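Local coordinates for hypothetical protein (Psychrobacter arcticus, PDB 2I9W), which is of unknown function but binds two zinc ions through cysteine clusters, its SEC-C motif and NTF2-like middle domain placing it in the YchJ family, at residues A[104-109]-A[115-120]; A[71-76]-A[87-92]. One frame throughout, in Å; residues are numbered along the deposited sequence.

Contact 1 of 2, residues A[104-109]-A[115-120]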
ATOM      1  N   VAL A 104      -2.966  11.409   6.470  1.00 19.72           N
ATOM      2  CA  VAL A 104      -3.955  12.146   7.261  1.00 19.33           C
ATOM      3  C   VAL A 104      -4.273  11.401   8.557  1.00 19.09           C
ATOM      4  O   VAL A 104      -4.335  12.017   9.652  1.00 19.71           O
ATOM      5  CB  VAL A 104      -5.217  12.423   6.445  1.00 18.68           C
ATOM      6  CG1 VAL A 104      -6.313  13.098   7.322  1.00 18.38           C
ATOM      7  CG2 VAL A 104      -4.876  13.243   5.194  1.00 17.39           C
ATOM      8  N   ALA A 105      -4.470  10.089   8.491  1.00 17.90           N
ATOM      9  CA  ALA A 105      -4.928   9.345   9.675  1.00 19.74           C
ATOM     10  C   ALA A 105      -4.655   7.879   9.474  1.00 21.12           C
ATOM     11  O   ALA A 105      -4.650   7.394   8.343  1.00 23.35           O
ATOM     12  CB  ALA A 105      -6.431   9.569   9.930  1.00 18.85           C
ATOM     13  N   HIS A 106      -4.397   7.201  10.583  1.00 20.61           N
ATOM     14  CA  HIS A 106      -4.155   5.759  10.620  1.00 19.87           C
ATOM     15  C   HIS A 106      -5.064   5.171  11.685  1.00 20.13           C
ATOM     16  O   HIS A 106      -5.103   5.668  12.839  1.00 22.05           O
ATOM     17  CB  HIS A 106      -2.686   5.509  10.946  1.00 19.70           C
ATOM     18  CG  HIS A 106      -2.320   4.073  11.052  1.00 18.19           C
ATOM     19  ND1 HIS A 106      -1.395   3.611  11.962  1.00 22.64           N
ATOM     20  CD2 HIS A 106      -2.792   2.982  10.401  1.00 24.43           C
ATOM     21  CE1 HIS A 106      -1.297   2.300  11.848  1.00 20.14           C
ATOM     22  NE2 HIS A 106      -2.134   1.892  10.911  1.00 23.75           N
ATOM     23  N   THR A 107      -5.812   4.133  11.296  1.00 20.30           N
ATOM     24  CA  THR A 107      -6.785   3.484  12.144  1.00 20.57           C
ATOM     25  C   THR A 107      -6.337   2.027  12.258  1.00 18.44           C
ATOM     26  O   THR A 107      -6.804   1.199  11.507  1.00 19.78           O
ATOM     27  CB  THR A 107      -8.190   3.560  11.488  1.00 20.89           C
ATOM     28  OG1 THR A 107      -8.608   4.938  11.359  1.00 25.33           O
ATOM     29  CG2 THR A 107      -9.229   2.776  12.319  1.00 23.97           C
ATOM     30  N   PRO A 108      -5.400   1.723  13.172  1.00 19.19           N
ATOM     31  CA  PRO A 108      -4.839   0.371  13.194  1.00 21.44           C
ATOM     32  C   PRO A 108      -5.826  -0.736  13.643  1.00 21.76           C
ATOM     33  O   PRO A 108      -5.612  -1.910  13.349  1.00 24.90           O
ATOM     34  CB  PRO A 108      -3.659   0.482  14.179  1.00 21.12           C
ATOM     35  CG  PRO A 108      -3.867   1.691  14.920  1.00 22.89           C
ATOM     36  CD  PRO A 108      -4.776   2.603  14.169  1.00 20.51           C
ATOM     37  N   LYS A 109      -6.874  -0.345  14.346  1.00 22.02           N
ATOM     38  CA  LYS A 109      -7.821  -1.296  14.924  1.00 20.36           C
ATOM     39  C   LYS A 109      -9.214  -1.046  14.374  1.00 20.18           C
ATOM     40  O   LYS A 109     -10.170  -0.906  15.146  1.00 23.20           O
ATOM     41  CB  LYS A 109      -7.811  -1.193  16.451  1.00 24.53           C
ATOM     42  CG  LYS A 109      -6.570  -1.759  17.109  1.00 27.53           C
ATOM     43  CD  LYS A 109      -6.725  -1.838  18.666  1.00 24.41           C
ATOM     44  N   ALA A 115      -7.354  -2.566   9.136  1.00 18.15           N
ATOM     45  CA  ALA A 115      -6.872  -1.240   9.457  1.00 17.85           C
ATOM     46  C   ALA A 115      -7.190  -0.362   8.247  1.00 18.19           C
ATOM     47  O   ALA A 115      -7.307  -0.845   7.118  1.00 18.40           O
ATOM     48  CB  ALA A 115      -5.370  -1.282   9.750  1.00 17.65           C
ATOM     49  N   GLN A 116      -7.301   0.924   8.504  1.00 17.78           N
ATOM     50  CA  GLN A 116      -7.402   1.923   7.484  1.00 19.15           C
ATOM     51  C   GLN A 116      -6.293   2.990   7.628  1.00 21.00           C
ATOM     52  O   GLN A 116      -5.761   3.255   8.682  1.00 17.48           O
ATOM     53  CB  GLN A 116      -8.791   2.570   7.483  1.00 22.39           C
ATOM     54  CG  GLN A 116      -9.791   1.813   6.637  1.00 23.85           C
ATOM     55  CD  GLN A 116     -11.215   2.319   6.687  1.00 19.86           C
ATOM     56  OE1 GLN A 116     -11.589   3.157   7.510  1.00 22.19           O
ATOM     57  NE2 GLN A 116     -12.051   1.754   5.816  1.00 24.70           N
ATOM     58  N   VAL A 117      -5.990   3.584   6.493  1.00 19.82           N
ATOM     59  CA  VAL A 117      -5.050   4.697   6.340  1.00 20.23           C
ATOM     60  C   VAL A 117      -5.720   5.667   5.365  1.00 20.21           C
ATOM     61  O   VAL A 117      -6.072   5.289   4.220  1.00 21.54           O
ATOM     62  CB  VAL A 117      -3.715   4.247   5.710  1.00 19.82           C
ATOM     63  CG1 VAL A 117      -2.728   5.428   5.591  1.00 21.27           C
ATOM     64  CG2 VAL A 117      -3.121   3.061   6.496  1.00 17.61           C
ATOM     65  N   GLU A 118      -5.871   6.916   5.806  1.00 20.50           N
ATOM     66  CA  GLU A 118      -6.385   8.022   4.988  1.00 18.47           C
ATOM     67  C   GLU A 118      -5.161   8.844   4.600  1.00 16.63           C
ATOM     68  O   GLU A 118      -4.353   9.199   5.457  1.00 16.77           O
ATOM     69  CB  GLU A 118      -7.356   8.889   5.801  1.00 18.17           C
ATOM     70  CG  GLU A 118      -7.910  10.084   5.058  1.00 19.59           C
ATOM     71  CD  GLU A 118      -8.765  11.016   5.884  1.00 21.93           C
ATOM     72  OE1 GLU A 118      -9.104  10.701   7.049  1.00 20.79           O
ATOM     73  OE2 GLU A 118      -9.092  12.109   5.357  1.00 26.19           O
ATOM     74  N   PHE A 119      -5.036   9.165   3.326  1.00 20.76           N
ATOM     75  CA  PHE A 119      -3.875   9.904   2.852  1.00 19.70           C
ATOM     76  C   PHE A 119      -4.165  10.733   1.607  1.00 18.77           C
ATOM     77  O   PHE A 119      -5.202  10.550   0.935  1.00 17.18           O
ATOM     78  CB  PHE A 119      -2.737   8.916   2.583  1.00 21.26           C
ATOM     79  CG  PHE A 119      -3.021   7.980   1.451  1.00 16.40           C
ATOM     80  CD1 PHE A 119      -3.676   6.767   1.679  1.00 21.93           C
ATOM     81  CD2 PHE A 119      -2.671   8.304   0.150  1.00 19.16           C
ATOM     82  CE1 PHE A 119      -3.934   5.918   0.616  1.00 25.63           C
ATOM     83  CE2 PHE A 119      -2.950   7.426  -0.943  1.00 25.64           C
ATOM     84  CZ  PHE A 119      -3.557   6.228  -0.687  1.00 26.84           C
ATOM     85  N   LYS A 120      -3.276  11.678   1.325  1.00 19.34           N
ATOM     86  CA  LYS A 120      -3.304  12.438   0.097  1.00 20.35           C
ATOM     87  C   LYS A 120      -2.028  12.154  -0.664  1.00 19.39           C
ATOM     88  O   LYS A 120      -0.919  12.338  -0.134  1.00 19.51           O
ATOM     89  CB  LYS A 120      -3.413  13.942   0.386  1.00 20.15           C
ATOM     90  CG  LYS A 120      -4.732  14.316   1.011  1.00 23.22           C
ATOM     91  CD  LYS A 120      -4.886  15.793   1.305  1.00 24.57           C
ATOM     92  CE  LYS A 120      -6.246  16.004   1.951  1.00 28.59           C
ATOM     93  NZ  LYS A 120      -6.653  17.426   2.059  1.00 31.24           N
TER
HETATM   94  O   HOH W   1     -10.966   4.604   9.584  1.00 30.51           O
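Val104 and Glu118 meet where an otherwise regular antiparallel ladder is interrupted. Glu118 O accepts from both Val104 N (2.8 Å) and Ala105 N (3.2 Å), the two donors arriving from the same face of the carbonyl plane and the first bond being the more bent, at 137°. Glu118 CG lies anti to the backbone N (chi1 178°), and the extended chain beyond it carries the carboxylate across the valine, with CD 3.5 Å from Val104 CG1; OE2 is also hydrogen-bonded to His133 of the next strand. Cutting Glu118 back to an alanine is likely to strip the cover from Val104 CG1 and leave His133 NE2 without this partner. Thr107 N gives a nearly straight bond to Gln116 O (2.8 Å, 170°). The face of His106 and Val117 is the packed one: Val117 is buried against Met57 of helix 53-66, its CG2 3.9 Å from His106 CD2. The face of Ala105, Thr107, Gln116 and Glu118 is the solvent side, where one water joins Thr107 OG1 to Gln116 OE1, Gln116 NE2 turning instead to Thr137. Val104 and Ala105 opposite Glu118 form a classic beta bulge in a hairpin of the NTF2-like (cystatin-like) sheet.

Contact 2 of 2, residues A[71-76]-A[87-92]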
ATOM      1  N   TYR A  71       6.164  -5.046  -6.392  1.00 18.88           N
ATOM      2  CA  TYR A  71       5.848  -4.759  -4.986  1.00 18.50           C
ATOM      3  C   TYR A  71       4.348  -4.434  -4.802  1.00 19.34           C
ATOM      4  O   TYR A  71       3.715  -4.891  -3.862  1.00 18.01           O
ATOM      5  CB  TYR A  71       6.726  -3.619  -4.435  1.00 20.01           C
ATOM      6  CG  TYR A  71       6.598  -3.441  -2.957  1.00 21.69           C
ATOM      7  CD1 TYR A  71       7.312  -4.247  -2.089  1.00 17.91           C
ATOM      8  CD2 TYR A  71       5.740  -2.483  -2.413  1.00 18.08           C
ATOM      9  CE1 TYR A  71       7.160  -4.121  -0.737  1.00 19.14           C
ATOM     10  CE2 TYR A  71       5.589  -2.333  -1.039  1.00 22.81           C
ATOM     11  CZ  TYR A  71       6.324  -3.157  -0.198  1.00 17.44           C
ATOM     12  OH  TYR A  71       6.215  -3.087   1.172  1.00 20.08           O
ATOM     13  N   ILE A  72       3.776  -3.688  -5.717  1.00 21.16           N
ATOM     14  CA  ILE A  72       2.370  -3.298  -5.656  1.00 21.34           C
ATOM     15  C   ILE A  72       1.471  -4.560  -5.761  1.00 20.95           C
ATOM     16  O   ILE A  72       0.534  -4.745  -4.991  1.00 20.13           O
ATOM     17  CB  ILE A  72       2.018  -2.250  -6.783  1.00 22.31           C
ATOM     18  CG1 ILE A  72       2.829  -0.975  -6.592  1.00 22.65           C
ATOM     19  CG2 ILE A  72       0.530  -1.920  -6.812  1.00 21.52           C
ATOM     20  CD1 ILE A  72       2.578  -0.275  -5.223  1.00 27.98           C
ATOM     21  N   VAL A  73       1.791  -5.433  -6.705  1.00 20.17           N
ATOM     22  CA  VAL A  73       1.045  -6.700  -6.801  1.00 19.79           C
ATOM     23  C   VAL A  73       1.172  -7.556  -5.528  1.00 19.61           C
ATOM     24  O   VAL A  73       0.156  -8.001  -4.964  1.00 20.78           O
ATOM     25  CB  VAL A  73       1.468  -7.539  -8.008  1.00 21.32           C
ATOM     26  CG1 VAL A  73       0.699  -8.888  -8.007  1.00 18.76           C
ATOM     27  CG2 VAL A  73       1.240  -6.758  -9.306  1.00 17.85           C
ATOM     28  N   LYS A  74       2.399  -7.767  -5.041  1.00 19.32           N
ATOM     29  CA  LYS A  74       2.634  -8.744  -3.995  1.00 19.84           C
ATOM     30  C   LYS A  74       2.149  -8.242  -2.648  1.00 18.40           C
ATOM     31  O   LYS A  74       2.004  -9.035  -1.746  1.00 20.92           O
ATOM     32  CB  LYS A  74       4.117  -9.136  -3.881  1.00 23.49           C
ATOM     33  CG  LYS A  74       4.707  -9.812  -5.138  1.00 23.73           C
ATOM     34  CD  LYS A  74       4.175 -11.213  -5.327  1.00 38.20           C
ATOM     35  N   THR A  75       1.898  -6.940  -2.511  1.00 19.33           N
ATOM     36  CA  THR A  75       1.322  -6.444  -1.274  1.00 19.03           C
ATOM     37  C   THR A  75      -0.202  -6.250  -1.394  1.00 17.91           C
ATOM     38  O   THR A  75      -0.801  -5.660  -0.482  1.00 19.59           O
ATOM     39  CB  THR A  75       1.979  -5.119  -0.780  1.00 17.11           C
ATOM     40  OG1 THR A  75       1.889  -4.103  -1.784  1.00 19.76           O
ATOM     41  CG2 THR A  75       3.475  -5.357  -0.401  1.00 19.03           C
ATOM     42  N   THR A  76      -0.803  -6.689  -2.504  1.00 17.73           N
ATOM     43  CA  THR A  76      -2.258  -6.744  -2.634  1.00 17.78           C
ATOM     44  C   THR A  76      -2.762  -8.088  -2.125  1.00 17.50           C
ATOM     45  O   THR A  76      -2.059  -9.104  -2.261  1.00 20.38           O
ATOM     46  CB  THR A  76      -2.665  -6.533  -4.088  1.00 17.86           C
ATOM     47  OG1 THR A  76      -2.138  -5.295  -4.524  1.00 21.58           O
ATOM     48  CG2 THR A  76      -4.203  -6.472  -4.269  1.00 17.90           C
ATOM     49  N   LYS A  87       1.455  -4.604 -16.128  1.00 22.13           N
ATOM     50  CA  LYS A  87       1.877  -3.645 -17.137  1.00 21.68           C
ATOM     51  C   LYS A  87       1.130  -2.312 -17.033  1.00 21.58           C
ATOM     52  O   LYS A  87       1.727  -1.256 -17.220  1.00 22.89           O
ATOM     53  CB  LYS A  87       1.708  -4.258 -18.516  1.00 24.48           C
ATOM     54  CG  LYS A  87       3.044  -4.618 -19.163  1.00 30.81           C
ATOM     55  CD  LYS A  87       3.862  -5.646 -18.360  1.00 34.82           C
ATOM     56  CE  LYS A  87       4.999  -6.233 -19.226  1.00 33.04           C
ATOM     57  N   ALA A  88      -0.153  -2.365 -16.679  1.00 23.07           N
ATOM     58  CA  ALA A  88      -0.984  -1.155 -16.620  1.00 20.76           C
ATOM     59  C   ALA A  88      -0.606  -0.373 -15.394  1.00 19.41           C
ATOM     60  O   ALA A  88      -0.523   0.842 -15.432  1.00 18.53           O
ATOM     61  CB  ALA A  88      -2.511  -1.498 -16.665  1.00 19.23           C
ATOM     62  N   ILE A  89      -0.341  -1.085 -14.299  1.00 18.27           N
ATOM     63  CA  ILE A  89       0.191  -0.480 -13.079  1.00 18.90           C
ATOM     64  C   ILE A  89       1.541   0.182 -13.358  1.00 20.59           C
ATOM     65  O   ILE A  89       1.761   1.348 -12.995  1.00 20.85           O
ATOM     66  CB  ILE A  89       0.319  -1.538 -11.949  1.00 18.90           C
ATOM     67  CG1 ILE A  89      -1.051  -2.132 -11.625  1.00 19.92           C
ATOM     68  CG2 ILE A  89       0.997  -0.910 -10.692  1.00 19.74           C
ATOM     69  CD1 ILE A  89      -1.078  -3.329 -10.652  1.00 16.36           C
ATOM     70  N   GLU A  90       2.435  -0.549 -14.029  1.00 19.55           N
ATOM     71  CA  GLU A  90       3.760  -0.036 -14.363  1.00 23.28           C
ATOM     72  C   GLU A  90       3.660   1.265 -15.141  1.00 24.47           C
ATOM     73  O   GLU A  90       4.278   2.240 -14.782  1.00 24.35           O
ATOM     74  CB  GLU A  90       4.519  -1.080 -15.184  1.00 26.94           C
ATOM     75  CG  GLU A  90       5.977  -0.736 -15.489  1.00 26.60           C
ATOM     76  CD  GLU A  90       6.713  -1.940 -16.011  1.00 27.94           C
ATOM     77  OE1 GLU A  90       6.246  -2.537 -17.004  1.00 31.97           O
ATOM     78  OE2 GLU A  90       7.753  -2.301 -15.435  1.00 46.23           O
ATOM     79  N   ASN A  91       2.900   1.273 -16.231  1.00 22.75           N
ATOM     80  CA  ASN A  91       2.713   2.503 -17.013  1.00 24.69           C
ATOM     81  C   ASN A  91       2.134   3.713 -16.254  1.00 23.77           C
ATOM     82  O   ASN A  91       2.628   4.829 -16.401  1.00 23.49           O
ATOM     83  CB  ASN A  91       1.869   2.207 -18.241  1.00 26.83           C
ATOM     84  CG  ASN A  91       2.623   1.383 -19.258  1.00 29.93           C
ATOM     85  OD1 ASN A  91       3.824   1.130 -19.091  1.00 31.38           O
ATOM     86  ND2 ASN A  91       1.926   0.930 -20.296  1.00 41.07           N
ATOM     87  N   TRP A  92       1.113   3.467 -15.432  1.00 23.34           N
ATOM     88  CA  TRP A  92       0.411   4.512 -14.701  1.00 23.03           C
ATOM     89  C   TRP A  92       1.350   5.111 -13.650  1.00 22.78           C
ATOM     90  O   TRP A  92       1.386   6.342 -13.441  1.00 24.37           O
ATOM     91  CB  TRP A  92      -0.828   3.906 -14.056  1.00 23.54           C
ATOM     92  CG  TRP A  92      -1.558   4.809 -13.119  1.00 28.84           C
ATOM     93  CD1 TRP A  92      -2.482   5.771 -13.448  1.00 32.82           C
ATOM     94  CD2 TRP A  92      -1.435   4.838 -11.699  1.00 30.75           C
ATOM     95  NE1 TRP A  92      -2.945   6.379 -12.305  1.00 35.40           N
ATOM     96  CE2 TRP A  92      -2.312   5.828 -11.223  1.00 30.60           C
ATOM     97  CE3 TRP A  92      -0.686   4.098 -10.776  1.00 31.24           C
ATOM     98  CZ2 TRP A  92      -2.445   6.107  -9.868  1.00 33.29           C
ATOM     99  CZ3 TRP A  92      -0.820   4.380  -9.436  1.00 32.66           C
ATOM    100  CH2 TRP A  92      -1.695   5.367  -9.000  1.00 31.20           C
TER
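With matching first torsions (-62° in Ile72, -60° in Ile89), each isoleucine sets its CG2 methyl anti to its own backbone N, and these two branches are the ones that meet. Ile72 CG2 lies 4.0 Å from Ile89 CG2, the side chains crossing at a slant. Beyond CB the two chains part ways: the second torsion of Ile89 is extended (172°), which carries CD1 out to within 4.4 Å of Val73 CG2, whereas Ile72 folds back at chi2 and its end leads away from Ile89; Ala63 and Phe64 of helix 53-66 also pack on this side chain. Ile89 is thus a single branched residue that spends one methyl on each of two neighbours. The contact is small and wholly apolar, and Leu84 from the intervening loop touches both Val73 and Ile89, while Pro69 adds to the packing on Ile89.

The end of helix 69-74 is held by polar bonds. Thr75 OG1 bonds to Tyr71 O at 2.9 Å, and Thr76 OG1 to Ile72 O at 2.8 Å. Arg60 NH1 reaches Ile72 O and Thr75 OG1 as well, tying the helix terminus to helix 53-66. The whole is plain helix-to-helix packing, aliphatic side chains joining the short helix 69-74 to helix 86-95 within the helical part of the NTF2-like domain.

In the fold
Both contacts fall within the NTF2-like middle domain and illustrate its two halves: contact 1 fastens strands of the sheet, contact 2 packs helices. They follow in series, for helix 86-95 of contact 2 leads directly into strand 97-107 of contact 1. Their centres are 21 Å apart on opposite sides of the chain's centre, with nearest atoms about 8 Å apart, so they do not touch. Helix 53-66 packs against both. Neither supplies a zinc ligand: the side chain of Phe119 is about 10 Å from that of Cys11, and the side chain of Ile72 about 10 Å from that of Cys30, both ligands of one zinc site, while the side chain of Gln116 is about 11 Å from that of Cys180, a ligand of the other.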